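Local coordinates for spike protein P1 (Pseudoalteromonas phage pm2, PDB 2VVD), which serves as the receptor-binding spike at the fivefold vertices of the virion, this chain being its C-terminal receptor-binding domain, at residues S17-Y22 / Y147-T152; V36-I41 / R126-E131; E9-K14 / P162-K167; F80-G85 / I93-Y98. All coordinates share one frame; numbering follows the deposited sequence.

Contact 1 of 4, residues S17-Y22 / Y147-T152; sequences SARAKY and YDESFT
Tyr-22 and Ser-150 meet where the two irregular segments pack tightly: Ser-150 CB sits over the middle of the Tyr-22 ring, 3.5 Å from its centroid. The same serine grips the backbone opposite it, since both its N and its OG donate to Ala-20 O, OG at 2.7 Å from above the carbonyl plane. With OG set between its own N and carbonyl carbon (chi1 72°), the hydroxyl can also accept from Thr-152 N, which makes an ST turn. Further backbone bonds run from Ala-20 N to Thr-152 O and from Tyr-22 N to Asp-148 O, and Lys-21 with Glu-149 forms a single isolated bridge between loops.

Packing is looser toward Arg-19 and Glu-149. Their charges are a long 4.0 Å apart (NE to OE1), and the carboxylate oxygen lies over a guanidinium face, where no N-H points at it; a water joins Arg-19 N to Glu-149 OE1. The arginine is held more firmly by NH1, 3.0 Å from Ser-150 O, while NH2 forms a salt bridge with Asp-66.

The two loops lie at the end of strand 123-131, with Tyr-22 and Ser-150 against Glu-131; Tyr-147 reaches helix 28-33, and Ala-20 touches Phe-154 of strand 152-159.

Contact 2 of 4, residues V36-I41 / R126-E131; sequences VPFFDI and RVFPVE
The guanidinium of Arg-126 lies flat on the ring of Phe-38, their centres 3.9 Å apart and their planes 16° from parallel, so one face of the charged group is covered. The ring receives CD of the arginine as well, over its face but toward the rim, and the cation-pi approach of CZ is likewise off-centre. At the guanidinium edge sits the carboxylate of Asp-40, nearly coplanar with it: NE donates to OD1 at 2.8 Å and NH2 to OD2 at 3.0 Å, each oxygen using its syn lone pair. This side-on, two-nitrogen grip fixes the rotation of both groups, and NH1 turns to a further salt bridge with Glu-32.

A second aromatic face belongs to Phe-39. Its ring is swung back over the neighbouring strand, CG lying between the backbone N and the carbonyl carbon (chi1 70°), and Val-127 CB lies against one face of it, offset toward the rim, 3.8 Å from the centroid. The Phe-128 ring instead presents its edge to Val-36 O, while Val-36 CG1 reaches Val-130 CG1 at 3.8 Å.

The backbones pair antiparallel, Phe-39 with Val-127 as the hydrogen-bonded pair and Asp-40 with Arg-126 as the non-hydrogen-bonded one. A water donates to both Pro-37 O and Pro-129 O. Strand 39-43, beside strand 123-131, is one of the two outermost of a four-stranded antiparallel sheet that faces a second such sheet, consistent with a jelly-roll sandwich; helix 28-33 packs on Phe-128 and Val-36, whereas Phe-39 and Pro-129 face strand 152-159.

Contact 3 of 4, residues E9-K14 / P162-K167; sequences EIRVFK and PLLTVK. With CA (calcium ion), chain C.
Glu-9 OE1, which touches Lys-167 CD across the contact at 3.7 Å, is held by the calcium ion at 2.6 Å and by a water that also reaches Thr-165 OG1. Two other waters and Asp-7 O add to the metal site, and one of those waters also donates to Glu-9 OE2, which further accepts from Gly-168 N.

The ammonium of Lys-167 turns back into its own loop. There NZ is gripped by three oxygens: Pro-162 O at 2.8 Å, on a lone pair in the carbonyl plane, Thr-165 O from above its plane, and Thr-165 OG1. Bends at chi2 and chi4 fold the chain round to reach them, closing the loop 162-167 on its own lysine.

Farther along, Arg-11 extends from CG to NE and gives NH1 to Leu-164 O at 3.0 Å, somewhat out of the guanidinium plane. Phe-13 meets Leu-164 CD2 at its ring edge, 3.8 Å from CZ.

Calcium and the lysine charge nearby would both favour an ionised Glu-9; this calcium-bound carboxylate and its waters join the two modelled chain ends, along with a single direct hydrogen bond, that of Arg-11.

Contact 4 of 4, residues F80-G85 / I93-Y98; sequences FYITEG and IKYTSY
Phe-80 and Tyr-95 form one hydrogen-bonded pair of an antiparallel beta hairpin, strands 78-83 and 92-95, and Ile-82 with Ile-93 forms the other. In each pair both N-H groups and both carbonyls are used. Phe-80 N gives to Tyr-95 O and Tyr-95 N to Phe-80 O; of the four bonds the shortest is Ile-93 N to Ile-82 O, 2.7 Å with an angle of 168° at the hydrogen. Between them lies the non-hydrogen-bonded pair Tyr-81 and Lys-94, where Tyr-81 CA approaches Ile-93 O at 3.3 Å in a CA-H...O contact. The backbone polar groups of Tyr-81 turn the other way, to Phe-128 of strand 123-131.

Side chains alternate. On one face Ile-82 CD1 meets Tyr-95 CE2 at 3.6 Å, the two side chains crossing at about a right angle, and Phe-80 runs on to Leu-54 and Val-116 of the facing sheet. On the other, Lys-94 lies fully extended alongside Tyr-81, its CG at the ring edge 3.7 Å from CE1.

Past the pairing, Thr-83 OG1 donates to Gly-85 O at 2.7 Å and accepts from Arg-126 N, so its hydroxyl serves both the turn and the next strand. The phenol of Tyr-81 is bonded to Ala-23 O, and one water links it to the lysine, donating to Tyr-81 OH and accepting from Lys-94 NZ at 2.6 Å.

Contacts 2 and 4 hold one four-stranded sheet together and meet in it, Phe-128 N reaching Tyr-81 O and Val-127 packing on Phe-80. Contact 2 is the buried one; contact 4, at the other edge of the sheet, is only partly so. Contact 1, also partly buried, joins loops rather than strands, yet touches contact 2 through Glu-131, whose OE1 lies 2.6 Å from Thr-152 OG1. Contact 3 is a surface contact, its centre about 18 Å from the centre of the chain, linked to contact 2 by Phe-13 against Phe-39 and Ile-41. Regular backbone pairing and aromatic packing thus mark the sheet, serine and main-chain bonds the loops, and calcium, water and lysine the periphery.

Contact 1 of 4, residues S17-Y22 / Y147-T152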
# COMPACT_ATOMS: atom_id res chain seq x y z
N SER A 17 10.26 -1.80 -5.66
CA SER A 17 11.17 -0.74 -6.08
C SER A 17 10.42 0.33 -6.87
O SER A 17 10.80 1.50 -6.86
CB SER A 17 12.29 -1.33 -6.95
OG SER A 17 11.74 -1.94 -8.10
N ALA A 18 9.35 -0.09 -7.55
CA ALA A 18 8.55 0.80 -8.38
C ALA A 18 7.59 1.62 -7.53
O ALA A 18 7.07 1.14 -6.52
CB ALA A 18 7.76 -0.01 -9.42
N ARG A 19 7.37 2.86 -7.96
CA ARG A 19 6.40 3.73 -7.33
C ARG A 19 5.00 3.14 -7.44
O ARG A 19 4.60 2.66 -8.51
CB ARG A 19 6.40 5.10 -8.00
CG ARG A 19 7.68 5.88 -7.80
CD ARG A 19 7.46 7.32 -8.15
NE ARG A 19 7.84 7.64 -9.51
CZ ARG A 19 7.25 8.56 -10.28
NH1 ARG A 19 6.19 9.25 -9.88
NH2 ARG A 19 7.73 8.76 -11.49
N ALA A 20 4.26 3.18 -6.34
CA ALA A 20 2.90 2.64 -6.30
C ALA A 20 1.98 3.54 -7.11
O ALA A 20 2.18 4.75 -7.19
CB ALA A 20 2.42 2.52 -4.88
N LYS A 21 0.96 2.94 -7.71
CA LYS A 21 0.03 3.68 -8.54
C LYS A 21 -1.14 4.24 -7.73
O LYS A 21 -1.50 3.69 -6.69
CB LYS A 21 -0.48 2.81 -9.70
CG LYS A 21 0.63 2.45 -10.68
CD LYS A 21 0.14 1.55 -11.80
CE LYS A 21 1.32 1.19 -12.71
NZ LYS A 21 0.94 0.39 -13.90
N TYR A 22 -1.68 5.36 -8.21
CA TYR A 22 -2.94 5.90 -7.73
C TYR A 22 -4.02 4.89 -8.09
O TYR A 22 -4.05 4.40 -9.22
CB TYR A 22 -3.28 7.23 -8.40
CG TYR A 22 -2.28 8.35 -8.21
CD1 TYR A 22 -2.23 9.06 -7.02
CD2 TYR A 22 -1.42 8.73 -9.23
CE1 TYR A 22 -1.33 10.10 -6.84
CE2 TYR A 22 -0.51 9.76 -9.07
CZ TYR A 22 -0.47 10.45 -7.87
OH TYR A 22 0.42 11.47 -7.69
N TYR A 147 -4.25 5.41 -11.75
CA TYR A 147 -3.40 4.39 -12.39
C TYR A 147 -2.04 4.89 -12.91
O TYR A 147 -1.26 4.09 -13.44
CB TYR A 147 -4.17 3.60 -13.46
CG TYR A 147 -5.41 2.92 -12.93
CD1 TYR A 147 -5.33 1.96 -11.92
CD2 TYR A 147 -6.67 3.22 -13.44
CE1 TYR A 147 -6.47 1.33 -11.43
CE2 TYR A 147 -7.82 2.59 -12.95
CZ TYR A 147 -7.71 1.65 -11.95
OH TYR A 147 -8.83 1.02 -11.46
N ASP A 148 -1.74 6.18 -12.77
CA ASP A 148 -0.36 6.66 -12.93
C ASP A 148 0.43 6.30 -11.69
O ASP A 148 -0.14 6.08 -10.63
CB ASP A 148 -0.30 8.18 -13.13
CG ASP A 148 -0.87 8.62 -14.46
OD1 ASP A 148 -1.05 7.76 -15.35
OD2 ASP A 148 -1.15 9.83 -14.62
N GLU A 149 1.75 6.25 -11.83
CA GLU A 149 2.62 6.08 -10.67
C GLU A 149 2.59 7.36 -9.84
O GLU A 149 2.72 8.46 -10.38
CB GLU A 149 4.05 5.73 -11.10
CG GLU A 149 4.21 4.26 -11.53
CD GLU A 149 5.63 3.89 -11.88
OE1 GLU A 149 6.50 4.78 -11.95
OE2 GLU A 149 5.89 2.69 -12.11
N SER A 150 2.40 7.19 -8.54
CA SER A 150 2.26 8.30 -7.60
C SER A 150 3.63 8.65 -7.03
O SER A 150 4.63 8.20 -7.55
CB SER A 150 1.32 7.88 -6.46
OG SER A 150 1.97 6.94 -5.63
N PHE A 151 3.65 9.44 -5.96
CA PHE A 151 4.89 9.79 -5.25
C PHE A 151 5.15 8.86 -4.06
O PHE A 151 6.00 9.15 -3.20
CB PHE A 151 4.83 11.25 -4.78
CG PHE A 151 4.53 12.22 -5.89
CD1 PHE A 151 5.53 12.64 -6.75
CD2 PHE A 151 3.23 12.69 -6.08
CE1 PHE A 151 5.25 13.53 -7.78
CE2 PHE A 151 2.95 13.57 -7.10
CZ PHE A 151 3.95 14.00 -7.95
N THR A 152 4.42 7.74 -4.02
CA THR A 152 4.45 6.81 -2.91
C THR A 152 5.03 5.47 -3.35
O THR A 152 4.68 4.95 -4.41
CB THR A 152 3.02 6.58 -2.38
OG1 THR A 152 2.46 7.84 -1.98
CG2 THR A 152 3.03 5.61 -1.19
O HOH W 1 8.86 3.60 -10.36

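Contact 2 of 4, residues V36-I41 / R126-E131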
# COMPACT_ATOMS: atom_id res chain seq x y z
N VAL A 36 -1.23 -2.96 -11.42
CA VAL A 36 -0.97 -2.63 -10.03
C VAL A 36 -0.41 -3.89 -9.35
O VAL A 36 -1.15 -4.86 -9.15
CB VAL A 36 -2.24 -2.16 -9.29
CG1 VAL A 36 -1.89 -1.76 -7.85
CG2 VAL A 36 -2.90 -1.00 -10.03
N PRO A 37 0.90 -3.91 -9.05
CA PRO A 37 1.50 -5.04 -8.36
C PRO A 37 0.79 -5.39 -7.07
O PRO A 37 0.20 -4.53 -6.42
CB PRO A 37 2.92 -4.56 -8.07
CG PRO A 37 3.20 -3.61 -9.14
CD PRO A 37 1.92 -2.90 -9.39
N PHE A 38 0.86 -6.66 -6.70
CA PHE A 38 0.15 -7.19 -5.54
C PHE A 38 0.99 -8.25 -4.86
O PHE A 38 2.05 -8.63 -5.35
CB PHE A 38 -1.15 -7.85 -6.00
CG PHE A 38 -0.94 -8.97 -6.98
CD1 PHE A 38 -0.71 -10.27 -6.54
CD2 PHE A 38 -0.93 -8.72 -8.34
CE1 PHE A 38 -0.49 -11.30 -7.44
CE2 PHE A 38 -0.72 -9.75 -9.25
CZ PHE A 38 -0.50 -11.04 -8.79
N PHE A 39 0.51 -8.73 -3.72
CA PHE A 39 1.01 -9.95 -3.15
C PHE A 39 -0.15 -10.72 -2.55
O PHE A 39 -1.17 -10.11 -2.21
CB PHE A 39 2.10 -9.66 -2.11
CG PHE A 39 1.59 -9.02 -0.86
CD1 PHE A 39 1.20 -9.80 0.22
CD2 PHE A 39 1.53 -7.63 -0.75
CE1 PHE A 39 0.74 -9.21 1.39
CE2 PHE A 39 1.08 -7.04 0.43
CZ PHE A 39 0.67 -7.83 1.49
N ASP A 40 -0.01 -12.03 -2.46
CA ASP A 40 -1.04 -12.89 -1.85
C ASP A 40 -0.65 -13.29 -0.43
O ASP A 40 0.52 -13.53 -0.14
CB ASP A 40 -1.26 -14.16 -2.70
CG ASP A 40 -1.89 -13.86 -4.05
OD1 ASP A 40 -2.52 -12.79 -4.19
OD2 ASP A 40 -1.75 -14.69 -4.97
N ILE A 41 -1.65 -13.35 0.44
CA ILE A 41 -1.47 -13.88 1.79
C ILE A 41 -2.45 -15.04 2.00
O ILE A 41 -3.67 -14.90 1.84
CB ILE A 41 -1.65 -12.79 2.87
CG1 ILE A 41 -1.49 -13.39 4.28
CG2 ILE A 41 -2.99 -12.09 2.73
CD1 ILE A 41 -1.32 -12.35 5.37
N ARG A 126 -5.81 -11.53 -2.05
CA ARG A 126 -4.88 -10.70 -2.82
C ARG A 126 -4.87 -9.28 -2.28
O ARG A 126 -5.92 -8.70 -2.03
CB ARG A 126 -5.26 -10.69 -4.29
CG ARG A 126 -4.24 -9.98 -5.18
CD ARG A 126 -4.24 -10.56 -6.58
NE ARG A 126 -3.70 -11.92 -6.60
CZ ARG A 126 -3.58 -12.67 -7.69
NH1 ARG A 126 -3.98 -12.22 -8.87
NH2 ARG A 126 -3.07 -13.89 -7.60
N VAL A 127 -3.67 -8.73 -2.11
CA VAL A 127 -3.47 -7.42 -1.48
C VAL A 127 -2.82 -6.46 -2.47
O VAL A 127 -1.76 -6.76 -3.01
CB VAL A 127 -2.55 -7.55 -0.24
CG1 VAL A 127 -2.41 -6.19 0.48
CG2 VAL A 127 -3.07 -8.62 0.73
N PHE A 128 -3.47 -5.32 -2.71
CA PHE A 128 -2.92 -4.28 -3.58
C PHE A 128 -2.45 -3.08 -2.75
O PHE A 128 -3.27 -2.35 -2.20
CB PHE A 128 -3.97 -3.81 -4.59
CG PHE A 128 -4.39 -4.87 -5.56
CD1 PHE A 128 -3.65 -5.11 -6.71
CD2 PHE A 128 -5.52 -5.65 -5.31
CE1 PHE A 128 -4.04 -6.10 -7.60
CE2 PHE A 128 -5.91 -6.63 -6.19
CZ PHE A 128 -5.17 -6.86 -7.34
N PRO A 129 -1.12 -2.89 -2.65
CA PRO A 129 -0.60 -1.66 -2.08
C PRO A 129 -0.78 -0.51 -3.06
O PRO A 129 -0.28 -0.58 -4.17
CB PRO A 129 0.90 -1.96 -1.87
CG PRO A 129 1.07 -3.41 -2.11
CD PRO A 129 -0.03 -3.82 -3.02
N VAL A 130 -1.51 0.53 -2.65
CA VAL A 130 -1.80 1.64 -3.54
C VAL A 130 -1.71 2.99 -2.84
O VAL A 130 -1.65 3.05 -1.61
CB VAL A 130 -3.22 1.52 -4.16
CG1 VAL A 130 -3.32 0.24 -5.01
CG2 VAL A 130 -4.31 1.56 -3.08
N GLU A 131 -1.68 4.05 -3.63
CA GLU A 131 -1.87 5.41 -3.13
C GLU A 131 -3.32 5.80 -3.42
O GLU A 131 -3.77 5.71 -4.56
CB GLU A 131 -0.89 6.37 -3.81
CG GLU A 131 -1.07 7.86 -3.46
CD GLU A 131 -1.09 8.11 -1.96
OE1 GLU A 131 -0.07 7.86 -1.29
OE2 GLU A 131 -2.13 8.58 -1.46
O HOH W 2 1.12 -1.95 -5.94

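Contact 3 of 4, residues E9-K14 / P162-K167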
# COMPACT_ATOMS: atom_id res chain seq x y z
N GLU A 9 11.05 -10.52 15.42
CA GLU A 9 10.90 -11.14 14.10
C GLU A 9 10.08 -10.25 13.14
O GLU A 9 9.20 -9.50 13.56
CB GLU A 9 10.26 -12.53 14.21
CG GLU A 9 11.14 -13.58 14.89
CD GLU A 9 10.94 -13.69 16.40
OE1 GLU A 9 10.15 -12.91 16.97
OE2 GLU A 9 11.58 -14.57 17.02
N ILE A 10 10.41 -10.35 11.86
CA ILE A 10 9.70 -9.64 10.81
C ILE A 10 9.36 -10.63 9.71
O ILE A 10 10.24 -11.28 9.15
CB ILE A 10 10.56 -8.50 10.20
CG1 ILE A 10 11.02 -7.51 11.28
CG2 ILE A 10 9.77 -7.75 9.11
CD1 ILE A 10 9.87 -6.82 12.04
N ARG A 11 8.07 -10.79 9.43
CA ARG A 11 7.64 -11.57 8.28
C ARG A 11 7.46 -10.64 7.08
O ARG A 11 6.51 -9.87 7.02
CB ARG A 11 6.33 -12.29 8.57
CG ARG A 11 5.80 -13.05 7.37
CD ARG A 11 4.79 -14.09 7.79
NE ARG A 11 4.15 -14.71 6.63
CZ ARG A 11 3.06 -15.46 6.68
NH1 ARG A 11 2.45 -15.70 7.84
NH2 ARG A 11 2.56 -15.97 5.56
N VAL A 12 8.40 -10.73 6.13
CA VAL A 12 8.31 -9.95 4.90
C VAL A 12 7.38 -10.65 3.92
O VAL A 12 7.51 -11.85 3.69
CB VAL A 12 9.69 -9.79 4.22
CG1 VAL A 12 9.58 -8.87 3.02
CG2 VAL A 12 10.72 -9.25 5.22
N PHE A 13 6.45 -9.90 3.34
CA PHE A 13 5.57 -10.41 2.29
C PHE A 13 6.08 -10.06 0.89
O PHE A 13 6.09 -10.91 -0.00
CB PHE A 13 4.14 -9.88 2.47
CG PHE A 13 3.43 -10.49 3.64
CD1 PHE A 13 2.91 -11.78 3.56
CD2 PHE A 13 3.28 -9.79 4.83
CE1 PHE A 13 2.25 -12.35 4.63
CE2 PHE A 13 2.62 -10.36 5.91
CZ PHE A 13 2.10 -11.64 5.81
N LYS A 14 6.48 -8.80 0.70
CA LYS A 14 7.04 -8.34 -0.57
C LYS A 14 7.81 -7.03 -0.41
O LYS A 14 7.60 -6.26 0.54
CB LYS A 14 5.94 -8.15 -1.65
CG LYS A 14 5.75 -9.31 -2.67
CD LYS A 14 7.05 -9.76 -3.33
CE LYS A 14 6.89 -10.30 -4.76
NZ LYS A 14 6.49 -11.75 -4.90
N PRO A 162 3.24 -11.41 16.10
CA PRO A 162 3.53 -12.78 16.53
C PRO A 162 2.53 -13.83 16.04
O PRO A 162 2.84 -15.03 16.02
CB PRO A 162 3.48 -12.69 18.06
CG PRO A 162 3.80 -11.29 18.37
CD PRO A 162 3.24 -10.48 17.25
N LEU A 163 1.33 -13.38 15.68
CA LEU A 163 0.34 -14.25 15.04
C LEU A 163 0.78 -14.73 13.64
O LEU A 163 0.27 -15.75 13.16
CB LEU A 163 -1.00 -13.52 14.93
CG LEU A 163 -1.77 -13.26 16.23
CD1 LEU A 163 -2.98 -12.38 15.94
CD2 LEU A 163 -2.20 -14.58 16.91
N LEU A 164 1.69 -14.00 13.00
CA LEU A 164 2.10 -14.30 11.62
C LEU A 164 3.56 -14.73 11.46
O LEU A 164 3.90 -15.41 10.50
CB LEU A 164 1.84 -13.08 10.72
CG LEU A 164 0.43 -12.93 10.13
CD1 LEU A 164 -0.59 -12.79 11.24
CD2 LEU A 164 0.37 -11.73 9.20
N THR A 165 4.43 -14.35 12.40
CA THR A 165 5.87 -14.55 12.24
C THR A 165 6.35 -15.95 12.59
O THR A 165 5.75 -16.64 13.41
CB THR A 165 6.65 -13.55 13.10
OG1 THR A 165 6.31 -13.72 14.48
CG2 THR A 165 6.35 -12.11 12.67
N VAL A 166 7.45 -16.36 11.95
CA VAL A 166 8.20 -17.55 12.32
C VAL A 166 9.24 -17.13 13.36
O VAL A 166 10.06 -16.25 13.08
CB VAL A 166 8.93 -18.16 11.11
CG1 VAL A 166 9.77 -19.38 11.52
CG2 VAL A 166 7.93 -18.53 10.01
N LYS A 167 9.21 -17.74 14.53
CA LYS A 167 10.06 -17.29 15.63
C LYS A 167 11.51 -17.79 15.48
O LYS A 167 11.75 -18.88 14.96
CB LYS A 167 9.49 -17.71 16.98
CG LYS A 167 8.04 -17.30 17.21
CD LYS A 167 7.80 -15.81 16.98
CE LYS A 167 6.33 -15.45 17.22
NZ LYS A 167 5.41 -16.04 16.21
CA CA C . 10.01 -12.08 19.47
O HOH W 3 7.33 -12.24 16.41
O HOH W 4 10.81 -14.61 19.52
O HOH W 5 7.79 -12.65 19.30

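Contact 4 of 4, residues F80-G85 / I93-Y98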
# COMPACT_ATOMS: atom_id res chain seq x y z
N PHE A 80 -3.89 -0.55 1.73
CA PHE A 80 -4.01 -1.89 1.19
C PHE A 80 -5.45 -2.04 0.68
O PHE A 80 -6.39 -1.67 1.39
CB PHE A 80 -3.75 -2.95 2.27
CG PHE A 80 -2.34 -2.97 2.80
CD1 PHE A 80 -1.26 -3.13 1.95
CD2 PHE A 80 -2.10 -2.85 4.17
CE1 PHE A 80 0.04 -3.17 2.45
CE2 PHE A 80 -0.81 -2.88 4.67
CZ PHE A 80 0.27 -3.05 3.81
N TYR A 81 -5.61 -2.55 -0.54
CA TYR A 81 -6.91 -3.02 -1.01
C TYR A 81 -6.78 -4.53 -1.05
O TYR A 81 -5.91 -5.06 -1.73
CB TYR A 81 -7.27 -2.52 -2.42
CG TYR A 81 -7.54 -1.02 -2.58
CD1 TYR A 81 -7.77 -0.19 -1.48
CD2 TYR A 81 -7.59 -0.46 -3.85
CE1 TYR A 81 -8.02 1.18 -1.66
CE2 TYR A 81 -7.84 0.89 -4.03
CZ TYR A 81 -8.06 1.71 -2.93
OH TYR A 81 -8.30 3.06 -3.13
N ILE A 82 -7.65 -5.22 -0.31
CA ILE A 82 -7.54 -6.66 -0.13
C ILE A 82 -8.85 -7.33 -0.50
O ILE A 82 -9.92 -6.88 -0.07
CB ILE A 82 -7.18 -7.03 1.33
CG1 ILE A 82 -5.98 -6.21 1.81
CG2 ILE A 82 -6.94 -8.53 1.46
CD1 ILE A 82 -5.50 -6.56 3.21
N THR A 83 -8.77 -8.39 -1.29
CA THR A 83 -9.96 -9.14 -1.70
C THR A 83 -10.63 -9.72 -0.46
O THR A 83 -9.97 -10.34 0.37
CB THR A 83 -9.62 -10.26 -2.70
OG1 THR A 83 -8.69 -11.19 -2.11
CG2 THR A 83 -9.01 -9.69 -3.98
N GLU A 84 -11.92 -9.47 -0.32
CA GLU A 84 -12.71 -10.04 0.77
C GLU A 84 -12.80 -11.56 0.61
O GLU A 84 -12.75 -12.30 1.60
CB GLU A 84 -14.11 -9.44 0.80
CG GLU A 84 -14.92 -9.86 2.02
CD GLU A 84 -16.26 -9.19 2.10
OE1 GLU A 84 -16.63 -8.43 1.18
OE2 GLU A 84 -16.96 -9.43 3.10
N GLY A 85 -12.96 -12.02 -0.63
CA GLY A 85 -12.87 -13.43 -0.97
C GLY A 85 -11.48 -13.73 -1.49
O GLY A 85 -10.53 -13.00 -1.18
N ILE A 93 -11.46 -4.66 -0.01
CA ILE A 93 -11.65 -3.89 1.22
C ILE A 93 -10.47 -2.92 1.39
O ILE A 93 -9.32 -3.28 1.16
CB ILE A 93 -11.78 -4.81 2.46
CG1 ILE A 93 -12.95 -5.77 2.28
CG2 ILE A 93 -11.96 -3.98 3.72
CD1 ILE A 93 -13.10 -6.78 3.41
N LYS A 94 -10.78 -1.69 1.80
CA LYS A 94 -9.79 -0.64 1.96
C LYS A 94 -9.26 -0.59 3.39
O LYS A 94 -10.03 -0.65 4.34
CB LYS A 94 -10.43 0.69 1.58
CG LYS A 94 -9.52 1.90 1.65
CD LYS A 94 -10.30 3.13 1.19
CE LYS A 94 -9.39 4.32 0.95
NZ LYS A 94 -10.17 5.48 0.43
N TYR A 95 -7.93 -0.49 3.52
CA TYR A 95 -7.27 -0.30 4.81
C TYR A 95 -6.30 0.88 4.77
O TYR A 95 -5.37 0.88 3.97
CB TYR A 95 -6.52 -1.57 5.21
CG TYR A 95 -7.39 -2.81 5.23
CD1 TYR A 95 -7.94 -3.28 6.42
CD2 TYR A 95 -7.67 -3.50 4.06
CE1 TYR A 95 -8.74 -4.41 6.42
CE2 TYR A 95 -8.46 -4.63 4.06
CZ TYR A 95 -9.00 -5.08 5.24
OH TYR A 95 -9.78 -6.21 5.21
N THR A 96 -6.52 1.87 5.63
CA THR A 96 -5.63 3.03 5.78
C THR A 96 -5.35 3.26 7.26
O THR A 96 -6.07 2.74 8.12
CB THR A 96 -6.23 4.33 5.17
OG1 THR A 96 -7.39 4.72 5.91
CG2 THR A 96 -6.61 4.13 3.70
N SER A 97 -4.30 4.04 7.56
CA SER A 97 -3.93 4.36 8.94
C SER A 97 -3.37 5.78 9.17
O SER A 97 -3.50 6.32 10.28
CB SER A 97 -2.92 3.34 9.47
OG SER A 97 -1.64 3.53 8.88
N TYR A 98 -2.72 6.37 8.17
CA TYR A 98 -2.19 7.74 8.30
C TYR A 98 -2.33 8.53 7.00
O TYR A 98 -2.43 7.96 5.91
CB TYR A 98 -0.71 7.71 8.71
CG TYR A 98 0.24 7.38 7.58
CD1 TYR A 98 0.75 8.37 6.75
CD2 TYR A 98 0.61 6.07 7.32
CE1 TYR A 98 1.61 8.07 5.70
CE2 TYR A 98 1.47 5.75 6.28
CZ TYR A 98 1.96 6.75 5.47
OH TYR A 98 2.82 6.43 4.44
O HOH W 6 -10.03 4.84 -2.11